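Local structure of cellulosomal scaffoldin (Acetivibrio cellulolyticus, 3ZUC) at residues S125-S128 with S129-T132. The protein is the family 3b carbohydrate-binding module of the scaffoldin ScaA, which binds crystalline cellulose and probably anchors the cellulosome to its substrate. Sequence-based numbering, arbitrary orientation.
Sequences SFNS and SATT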
loop_
_atom_site.group_PDB
_atom_site.type_symbol
_atom_site.label_atom_id
_atom_site.label_comp_id
_atom_site.label_asym_id
_atom_site.label_seq_id
_atom_site.Cartn_x
_atom_site.Cartn_y
_atom_site.Cartn_z
ATOM N N SER A 125 -5.179 6.628 -5.370
ATOM C CA SER A 125 -4.403 5.424 -5.633
ATOM C C SER A 125 -5.157 4.308 -6.374
ATOM O O SER A 125 -4.539 3.301 -6.732
ATOM C CB SER A 125 -3.842 4.851 -4.335
ATOM O OG SER A 125 -2.944 5.733 -3.691
ATOM N N PHE A 126 -6.463 4.452 -6.577
ATOM C CA PHE A 126 -7.254 3.365 -7.145
ATOM C C PHE A 126 -6.968 3.178 -8.625
ATOM O O PHE A 126 -6.933 4.147 -9.391
ATOM C CB PHE A 126 -8.738 3.698 -6.971
ATOM C CG PHE A 126 -9.695 2.668 -7.538
ATOM C CD1 PHE A 126 -9.745 1.381 -7.036
ATOM C CD2 PHE A 126 -10.607 3.032 -8.513
ATOM C CE1 PHE A 126 -10.660 0.460 -7.509
ATOM C CE2 PHE A 126 -11.544 2.119 -8.983
ATOM C CZ PHE A 126 -11.569 0.833 -8.484
ATOM N N ASN A 127 -6.797 1.923 -9.020
ATOM C CA ASN A 127 -6.620 1.555 -10.411
ATOM C C ASN A 127 -7.843 0.751 -10.836
ATOM O O ASN A 127 -8.030 -0.389 -10.426
ATOM C CB ASN A 127 -5.326 0.774 -10.586
ATOM C CG ASN A 127 -5.009 0.558 -12.034
ATOM O OD1 ASN A 127 -5.914 0.331 -12.827
ATOM N ND2 ASN A 127 -3.746 0.639 -12.400
ATOM N N SER A 128 -8.707 1.374 -11.633
ATOM C CA SER A 128 -9.959 0.736 -11.995
ATOM C C SER A 128 -9.787 -0.375 -13.060
ATOM O O SER A 128 -10.720 -1.143 -13.280
ATOM C CB SER A 128 -10.952 1.775 -12.514
ATOM O OG SER A 128 -10.546 2.214 -13.792
ATOM N N SER A 129 -8.617 -0.454 -13.688
ATOM C CA SER A 129 -8.428 -1.225 -14.922
ATOM C C SER A 129 -7.435 -2.385 -14.836
ATOM O O SER A 129 -7.563 -3.376 -15.561
ATOM C CB SER A 129 -7.996 -0.264 -16.046
ATOM O OG SER A 129 -7.238 -0.929 -17.034
ATOM N N ALA A 130 -6.420 -2.259 -13.998
ATOM C CA ALA A 130 -5.415 -3.296 -13.947
ATOM C C ALA A 130 -5.959 -4.561 -13.347
ATOM O O ALA A 130 -6.657 -4.535 -12.327
ATOM C CB ALA A 130 -4.207 -2.840 -13.216
ATOM N N THR A 131 -5.594 -5.683 -13.955
ATOM C CA THR A 131 -5.983 -6.989 -13.449
ATOM C C THR A 131 -4.757 -7.776 -12.968
ATOM O O THR A 131 -4.905 -8.909 -12.528
ATOM C CB THR A 131 -6.723 -7.782 -14.523
ATOM O OG1 THR A 131 -5.867 -7.920 -15.657
ATOM C CG2 THR A 131 -8.026 -7.072 -14.922
ATOM N N THR A 132 -3.577 -7.173 -13.101
ATOM C CA THR A 132 -2.276 -7.761 -12.798
ATOM C C THR A 132 -1.443 -6.648 -12.222
ATOM O O THR A 132 -1.732 -5.486 -12.458
ATOM C CB THR A 132 -1.515 -8.344 -14.126
ATOM O OG1 THR A 132 -1.235 -7.284 -15.057
ATOM C CG2 THR A 132 -2.325 -9.396 -14.808
HETATM O O HOH W 1 -6.382 -2.549 -10.333
#
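Ser129 receives the first grip of an Asx turn: its backbone N donates to Asn127 OD1 at 2.9 Å. The bond is fairly straight (156° at the hydrogen), and the donor lies in the plane of the amide carbonyl. Asn127 can reach forward because its CG stands anti to the backbone N (chi1 -171°), which swings the amide over the chain that follows. This turn belongs to the long connection between strands 118-119 and 134-135 of the CBM3 beta-sandwich, well apart from the calcium, which lies about 12 Å from the Ser128 side chain.

Ala130 follows with a second bond, its backbone N meeting the same OD1 at 2.9 Å, but from above the carbonyl plane. Two N-H groups thus converge on one oxygen, which fixes the rotation of the Asn127 amide. The backbone makes no such closure itself, since Asn127 O and Ala130 N stand 4.3 Å apart. The Ala130 methyl adds a van der Waals contact, CB lying 3.6 Å from Asn127 ND2, while also touching Phe11 of strand 6-12. On that same strand, Asn12 OD1 accepts from Asn127 N and so ties the turn to the sandwich. Finally, a water spans the main-chain carbonyls, donating to Asn127 O at 2.7 Å and to Ala130 O at 2.8 Å.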